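Local structure of Poly(A) RNA polymerase protein 2 (Saccharomyces cerevisiae, 3NYB) at residues Gln14-Ile17 against Ser18-Leu21; Glu91-Asn94 against Asn95-Leu99; Ala147-Ile150 against Arg151-Leu154. The protein probably extends RNA with adenylates as the poly(A) polymerase of TRAMP, an RNA surveillance complex in which it is paired with the zinc-knuckle protein Air2p. The protein carries 1 engineered substitution. One frame throughout, in Å; residues are numbered along the deposited sequence.

Interaction 1 (Gln14-Ile17 against Ser18-Leu21)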
loop_
_atom_site.group_PDB
_atom_site.type_symbol
_atom_site.label_atom_id
_atom_site.label_comp_id
_atom_site.label_asym_id
_atom_site.label_seq_id
_atom_site.Cartn_x
_atom_site.Cartn_y
_atom_site.Cartn_z
ATOM N N GLN A 14 -16.562 7.882 -20.968
ATOM C CA GLN A 14 -17.058 6.698 -20.281
ATOM C C GLN A 14 -18.345 7.014 -19.526
ATOM O O GLN A 14 -18.467 8.081 -18.924
ATOM C CB GLN A 14 -15.997 6.183 -19.307
ATOM C CG GLN A 14 -16.072 4.698 -19.039
ATOM C CD GLN A 14 -15.522 3.881 -20.186
ATOM O OE1 GLN A 14 -15.847 2.707 -20.337
ATOM N NE2 GLN A 14 -14.682 4.501 -21.004
ATOM N N LYS A 15 -19.295 6.082 -19.553
ATOM C CA LYS A 15 -20.593 6.282 -18.913
ATOM C C LYS A 15 -20.481 6.210 -17.399
ATOM O O LYS A 15 -21.000 7.068 -16.681
ATOM C CB LYS A 15 -21.593 5.235 -19.402
ATOM C CG LYS A 15 -21.659 5.100 -20.916
ATOM C CD LYS A 15 -22.619 3.992 -21.333
ATOM C CE LYS A 15 -22.593 3.768 -22.839
ATOM N NZ LYS A 15 -23.445 2.610 -23.228
ATOM N N GLU A 16 -19.810 5.171 -16.915
ATOM C CA GLU A 16 -19.576 5.019 -15.484
ATOM C C GLU A 16 -18.231 5.629 -15.106
ATOM O O GLU A 16 -17.181 5.195 -15.580
ATOM C CB GLU A 16 -19.632 3.542 -15.077
ATOM C CG GLU A 16 -21.018 2.908 -15.168
ATOM C CD GLU A 16 -21.961 3.403 -14.085
ATOM O OE1 GLU A 16 -21.682 4.469 -13.497
ATOM O OE2 GLU A 16 -22.983 2.725 -13.821
ATOM N N ILE A 17 -18.265 6.646 -14.256
ATOM C CA ILE A 17 -17.039 7.308 -13.841
ATOM C C ILE A 17 -16.109 6.314 -13.148
ATOM O O ILE A 17 -14.891 6.430 -13.227
ATOM C CB ILE A 17 -17.339 8.487 -12.903
ATOM C CG1 ILE A 17 -16.216 9.521 -12.955
ATOM C CG2 ILE A 17 -17.568 8.003 -11.487
ATOM C CD1 ILE A 17 -16.406 10.550 -14.041
ATOM N N SER A 18 -16.697 5.327 -12.483
ATOM C CA SER A 18 -15.947 4.309 -11.757
ATOM C C SER A 18 -15.221 3.363 -12.699
ATOM O O SER A 18 -14.496 2.475 -12.255
ATOM C CB SER A 18 -16.893 3.508 -10.871
ATOM O OG SER A 18 -18.022 3.076 -11.619
ATOM N N ASP A 19 -15.441 3.545 -13.998
ATOM C CA ASP A 19 -14.735 2.787 -15.032
ATOM C C ASP A 19 -13.589 3.625 -15.586
ATOM O O ASP A 19 -12.461 3.156 -15.681
ATOM C CB ASP A 19 -15.688 2.395 -16.157
ATOM C CG ASP A 19 -16.732 1.384 -15.715
ATOM O OD1 ASP A 19 -16.830 1.117 -14.494
ATOM O OD2 ASP A 19 -17.455 0.861 -16.594
ATOM N N TRP A 20 -13.913 4.849 -15.989
ATOM C CA TRP A 20 -12.959 5.941 -16.095
ATOM C C TRP A 20 -11.828 5.656 -15.113
ATOM O O TRP A 20 -10.663 5.465 -15.496
ATOM C CB TRP A 20 -13.668 7.222 -15.645
ATOM C CG TRP A 20 -13.304 8.534 -16.307
ATOM C CD1 TRP A 20 -14.173 9.539 -16.665
ATOM C CD2 TRP A 20 -11.990 9.003 -16.648
ATOM N NE1 TRP A 20 -13.483 10.590 -17.218
ATOM C CE2 TRP A 20 -12.167 10.289 -17.218
ATOM C CE3 TRP A 20 -10.722 8.460 -16.534
ATOM C CZ2 TRP A 20 -11.068 11.027 -17.674
ATOM C CZ3 TRP A 20 -9.643 9.207 -16.995
ATOM C CH2 TRP A 20 -9.826 10.472 -17.559
ATOM N N LEU A 21 -12.176 5.621 -13.830
ATOM C CA LEU A 21 -11.168 5.479 -12.785
ATOM C C LEU A 21 -10.363 4.187 -12.916
ATOM O O LEU A 21 -9.133 4.203 -12.893
ATOM C CB LEU A 21 -11.803 5.554 -11.398
ATOM C CG LEU A 21 -10.747 5.565 -10.292
ATOM C CD1 LEU A 21 -9.765 6.694 -10.530
ATOM C CD2 LEU A 21 -11.381 5.694 -8.931
#
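Gln14 crosses Asp19 at about a right angle where the chain turns into its first helix. The Gln14 chain is swung with CG anti to its own backbone nitrogen (chi1 -153°), which carries CG across the turn to lie 3.7 Å from CB of Asp19. The nearest approach of the pair is thus between two methylene carbons. The same CG of Gln14 rests 3.7 Å from the backbone N of Trp20. Farther out, the Gln14 amide plane stands 49° from that of the Asp19 carboxylate. Toward the end of Asp19, CB of Glu16 lies 3.7 Å from CG of Asp19 and hardly farther from either carboxylate oxygen, while the Glu16 chain bends away. With an alanine here in place of Asp19, the carboxylate resting on Glu16 CB is lost, which would probably open a gap beside that methylene and take away a negative charge near the helix start. Ile17 meets Trp20 instead, its CD1 lying 3.6 Å from CD1 of the Trp20 indole by an oblique approach. Cys300 and Leu303 of helix 282-304 pack on Ile17, and Ile316 on both Ile17 and Trp20, while Ala27 and Ile29 of the Protein AIR2 chain pack on Glu16 and Asp19. The backbone fixes the turn: Asp19 N gives a hydrogen bond of 2.9 Å to Glu16 O, arriving from above the carbonyl plane, 57° out of it, and Trp20 N adds a weak one to the same oxygen at 3.3 Å. Such a shared carbonyl, belonging to the residue in the N-cap position, is typical of the first turn of an alpha-helix, here the start of helix 17-31.

Interaction 2 (Glu91-Asn94 against Asn95-Leu99)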
loop_
_atom_site.group_PDB
_atom_site.type_symbol
_atom_site.label_atom_id
_atom_site.label_comp_id
_atom_site.label_asym_id
_atom_site.label_seq_id
_atom_site.Cartn_x
_atom_site.Cartn_y
_atom_site.Cartn_z
ATOM N N GLU A 91 29.571 -8.161 13.048
ATOM C CA GLU A 91 30.551 -7.703 12.075
ATOM C C GLU A 91 29.859 -6.911 10.954
ATOM O O GLU A 91 30.526 -6.306 10.105
ATOM C CB GLU A 91 31.312 -8.904 11.505
ATOM C CG GLU A 91 32.594 -8.533 10.775
ATOM C CD GLU A 91 33.667 -7.997 11.706
ATOM O OE1 GLU A 91 34.716 -7.537 11.198
ATOM O OE2 GLU A 91 33.458 -8.036 12.939
ATOM N N SER A 92 28.525 -6.916 10.969
ATOM C CA SER A 92 27.735 -6.189 9.982
ATOM C C SER A 92 28.245 -4.758 9.681
ATOM O O SER A 92 28.472 -4.445 8.506
ATOM C CB SER A 92 26.267 -6.173 10.397
ATOM O OG SER A 92 25.545 -7.249 9.868
ATOM N N ARG A 93 28.419 -3.936 10.722
ATOM C CA ARG A 93 28.714 -2.549 10.526
ATOM C C ARG A 93 30.111 -2.388 9.976
ATOM O O ARG A 93 30.323 -1.691 8.940
ATOM C CB ARG A 93 28.584 -1.762 11.811
ATOM C CG ARG A 93 27.113 -1.375 12.054
ATOM C CD ARG A 93 26.925 -0.581 13.313
ATOM N NE ARG A 93 25.511 -0.231 13.519
ATOM C CZ ARG A 93 24.559 -1.124 13.813
ATOM N NH1 ARG A 93 24.891 -2.387 13.995
ATOM N NH2 ARG A 93 23.280 -0.786 13.931
ATOM N N ASN A 94 31.092 -2.879 10.739
ATOM C CA ASN A 94 32.489 -2.815 10.307
ATOM C C ASN A 94 32.647 -3.130 8.814
ATOM O O ASN A 94 33.419 -2.478 8.118
ATOM C CB ASN A 94 33.272 -3.841 11.099
ATOM C CG ASN A 94 33.325 -3.517 12.598
ATOM O OD1 ASN A 94 33.163 -2.357 13.063
ATOM N ND2 ASN A 94 33.589 -4.549 13.364
ATOM N N ASN A 95 31.871 -4.102 8.320
ATOM C CA ASN A 95 31.926 -4.545 6.907
ATOM C C ASN A 95 31.221 -3.558 5.983
ATOM O O ASN A 95 31.617 -3.382 4.835
ATOM C CB ASN A 95 31.338 -5.962 6.742
ATOM C CG ASN A 95 32.295 -7.053 7.270
ATOM O OD1 ASN A 95 33.511 -6.824 7.396
ATOM N ND2 ASN A 95 31.761 -8.234 7.550
ATOM N N LEU A 96 30.156 -2.929 6.475
ATOM C CA LEU A 96 29.509 -1.883 5.697
ATOM C C LEU A 96 30.453 -0.680 5.518
ATOM O O LEU A 96 30.538 -0.117 4.424
ATOM C CB LEU A 96 28.165 -1.459 6.302
ATOM C CG LEU A 96 26.968 -2.424 6.234
ATOM C CD1 LEU A 96 25.898 -2.085 7.274
ATOM C CD2 LEU A 96 26.339 -2.472 4.850
ATOM N N TYR A 97 31.162 -0.287 6.578
ATOM C CA TYR A 97 32.110 0.822 6.469
ATOM C C TYR A 97 33.123 0.545 5.360
ATOM O O TYR A 97 33.493 1.445 4.601
ATOM C CB TYR A 97 32.828 1.085 7.797
ATOM C CG TYR A 97 31.904 1.267 8.979
ATOM C CD1 TYR A 97 32.195 0.685 10.213
ATOM C CD2 TYR A 97 30.729 2.003 8.860
ATOM C CE1 TYR A 97 31.352 0.843 11.296
ATOM C CE2 TYR A 97 29.879 2.167 9.939
ATOM C CZ TYR A 97 30.195 1.587 11.156
ATOM O OH TYR A 97 29.346 1.747 12.229
ATOM N N SER A 98 33.552 -0.711 5.264
ATOM C CA SER A 98 34.551 -1.114 4.277
ATOM C C SER A 98 33.987 -1.095 2.863
ATOM O O SER A 98 34.649 -0.648 1.928
ATOM C CB SER A 98 35.084 -2.510 4.597
ATOM O OG SER A 98 35.555 -2.568 5.928
ATOM N N LEU A 99 32.768 -1.603 2.717
ATOM C CA LEU A 99 32.062 -1.576 1.443
ATOM C C LEU A 99 31.852 -0.127 0.999
ATOM O O LEU A 99 32.065 0.212 -0.170
ATOM C CB LEU A 99 30.705 -2.268 1.593
ATOM C CG LEU A 99 29.800 -2.335 0.366
ATOM C CD1 LEU A 99 30.587 -2.735 -0.895
ATOM C CD2 LEU A 99 28.644 -3.301 0.615
#
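Ser92 and Leu96, one helical turn apart, make the packed side of this contact. Both are buried, and Leu96 N donates a hydrogen bond of 3.0 Å to Ser92 O, over which the leucine side chain folds back. Asn95 lies beside them, partly exposed, and its amide is held in place because ND2 donates a hydrogen bond to Leu87 O in the preceding loop. Glu91 and Asn95 pass at about a right angle with their carboxylate and amide planes 72° apart. What touches is a methylene, Glu91 CG, at 3.3 Å from Asn95 ND2; Glu91 is exposed, and its carboxylate makes no bond to Asn95.

The solvent side also carries Arg93, Asn94 and Tyr97. The phenol ring leans back along the helix, with the Arg93 carbonyl oxygen 3.2 Å above one face of the Tyr97 ring, toward the rim. The same oxygen accepts the main-chain hydrogen bond from Tyr97 N at 2.9 Å. CB of Arg93 lies 3.8 Å from CZ of Tyr97, and CD of Arg93 comes to 3.5 Å from the Tyr97 OH. The arginine chain runs extended from CG to NE and carries the guanidinium away, its plane 62° from the ring. Asn94 is exposed too, but its carbonyl oxygen is engaged by Ser98, whose OG donates to Asn94 O at 3.1 Å, alongside a weak bond from Ser98 N. With OG anti to its own carbonyl carbon (chi1 -54°), the serine folds back to reach that oxygen.

The buried face of helix 92-105 lies against strand 121-127, where Pro121 meets Ser92, Arg93 and Leu96, and Ile123 meets Leu96; Phe138, just past strand 132-137, touches Ser92, Asn95 and Leu96, and Trp57 packs on Asn95.

Interaction 3 (Ala147-Ile150 against Arg151-Leu154)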
loop_
_atom_site.group_PDB
_atom_site.type_symbol
_atom_site.label_atom_id
_atom_site.label_comp_id
_atom_site.label_asym_id
_atom_site.label_seq_id
_atom_site.Cartn_x
_atom_site.Cartn_y
_atom_site.Cartn_z
ATOM N N ALA A 147 7.831 -12.243 4.015
ATOM C CA ALA A 147 8.131 -12.235 2.596
ATOM C C ALA A 147 7.283 -13.273 1.873
ATOM O O ALA A 147 6.718 -12.992 0.812
ATOM C CB ALA A 147 9.606 -12.486 2.363
ATOM N N LYS A 148 7.182 -14.469 2.455
ATOM C CA LYS A 148 6.448 -15.559 1.820
ATOM C C LYS A 148 4.953 -15.250 1.722
ATOM O O LYS A 148 4.315 -15.525 0.704
ATOM C CB LYS A 148 6.689 -16.885 2.553
ATOM C CG LYS A 148 6.335 -18.131 1.733
ATOM C CD LYS A 148 7.299 -18.351 0.560
ATOM C CE LYS A 148 6.968 -19.624 -0.231
ATOM N NZ LYS A 148 7.353 -20.899 0.464
ATOM N N LEU A 149 4.393 -14.673 2.780
ATOM C CA LEU A 149 3.007 -14.227 2.738
ATOM C C LEU A 149 2.772 -13.336 1.520
ATOM O O LEU A 149 1.815 -13.538 0.765
ATOM C CB LEU A 149 2.643 -13.480 4.018
ATOM C CG LEU A 149 2.515 -14.356 5.268
ATOM C CD1 LEU A 149 2.154 -13.510 6.478
ATOM C CD2 LEU A 149 1.481 -15.445 5.049
ATOM N N ILE A 150 3.665 -12.362 1.335
ATOM C CA ILE A 150 3.596 -11.437 0.211
ATOM C C ILE A 150 3.441 -12.159 -1.121
ATOM O O ILE A 150 2.534 -11.857 -1.892
ATOM C CB ILE A 150 4.853 -10.546 0.129
ATOM C CG1 ILE A 150 5.048 -9.764 1.429
ATOM C CG2 ILE A 150 4.762 -9.597 -1.053
ATOM C CD1 ILE A 150 3.859 -8.971 1.829
ATOM N N ARG A 151 4.328 -13.108 -1.394
ATOM C CA ARG A 151 4.292 -13.809 -2.674
ATOM C C ARG A 151 3.006 -14.606 -2.840
ATOM O O ARG A 151 2.405 -14.622 -3.916
ATOM C CB ARG A 151 5.513 -14.707 -2.832
ATOM C CG ARG A 151 6.796 -13.928 -3.047
ATOM C CD ARG A 151 7.995 -14.847 -3.190
ATOM N NE ARG A 151 8.291 -15.572 -1.956
ATOM C CZ ARG A 151 8.951 -15.051 -0.926
ATOM N NH1 ARG A 151 9.374 -13.795 -0.977
ATOM N NH2 ARG A 151 9.180 -15.782 0.156
ATOM N N GLU A 152 2.582 -15.257 -1.763
ATOM C CA GLU A 152 1.342 -16.010 -1.772
ATOM C C GLU A 152 0.149 -15.081 -1.932
ATOM O O GLU A 152 -0.686 -15.300 -2.805
ATOM C CB GLU A 152 1.218 -16.840 -0.503
ATOM C CG GLU A 152 2.327 -17.868 -0.352
ATOM C CD GLU A 152 2.289 -18.594 0.985
ATOM O OE1 GLU A 152 1.542 -18.152 1.886
ATOM O OE2 GLU A 152 3.013 -19.604 1.132
ATOM N N TRP A 153 0.064 -14.039 -1.108
ATOM C CA TRP A 153 -1.020 -13.080 -1.266
ATOM C C TRP A 153 -1.125 -12.634 -2.736
ATOM O O TRP A 153 -2.218 -12.462 -3.267
ATOM C CB TRP A 153 -0.822 -11.837 -0.396
ATOM C CG TRP A 153 -0.843 -11.983 1.102
ATOM C CD1 TRP A 153 -1.327 -13.026 1.853
ATOM C CD2 TRP A 153 -0.378 -10.996 2.038
ATOM N NE1 TRP A 153 -1.166 -12.748 3.197
ATOM C CE2 TRP A 153 -0.594 -11.521 3.333
ATOM C CE3 TRP A 153 0.205 -9.742 1.895
ATOM C CZ2 TRP A 153 -0.228 -10.789 4.487
ATOM C CZ3 TRP A 153 0.559 -9.032 3.039
ATOM C CH2 TRP A 153 0.342 -9.555 4.312
ATOM N N LEU A 154 0.020 -12.453 -3.389
ATOM C CA LEU A 154 0.048 -11.931 -4.749
ATOM C C LEU A 154 -0.451 -12.948 -5.751
ATOM O O LEU A 154 -0.903 -12.593 -6.833
ATOM C CB LEU A 154 1.453 -11.487 -5.129
ATOM C CG LEU A 154 1.901 -10.177 -4.478
ATOM C CD1 LEU A 154 3.369 -9.861 -4.775
ATOM C CD2 LEU A 154 0.995 -9.033 -4.918
#
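Trp153 packs against Leu149 and Ile150 on the buried flank of an amphipathic alpha-helix, 145-155, whose four main-chain bonds here all run from residue i+4 back to i. The indole is a broad plate, and Leu149 supplies the bump over its face: CB of Leu149 lies 4.2 Å from the centre of the five-membered ring of Trp153, 25° off the normal, a CH-pi contact. Ile150 fits the benzo end, its CD1 3.5 Å from CZ3 of Trp153. The branches of Ile150 divide the work. CG2, anti to the backbone nitrogen, turns instead to Leu154, where it meets CD1 at 4.0 Å with the two side chains pointing the same way. Helix 186-198 packs on the same side: Phe194 stacks on the indole, and Phe187 and Ile190 rest on Ile150.

The outer flank is exposed and charged. Lys148 and Glu152 have opposite charges, but Lys148 NZ and Glu152 OE2 stay 4.6 Å apart, beyond a salt bridge. Arg151, bent at chi3 (-66°), doubles back over the preceding turn. Its side chain crosses that of Lys148 at about a right angle, with NH1 of Arg151 3.6 Å from Ala147 CB and the Ala147 carbonyl oxygen 3.3 Å above one face of the Arg151 guanidinium.

The three contacts come in series along the chain, each a local contact between residues three to five apart, on a different helix. Interaction 1 lies at the start of helix 17-31, interaction 2 on helix 92-105 and interaction 3 on helix 145-155. Interactions 1 and 2 stand on opposite sides of the chain's centre, their own centres about 53 Å apart, and the centre of interaction 3 is about 31 Å from each; none touches another. Interactions 2 and 3 belong to the central palm domain, the former against the mixed sheet and the latter against helix 186-198. Interaction 1, beside helix 282-304, borders Protein AIR2, so this partner probably docks here well away from helix 92-105.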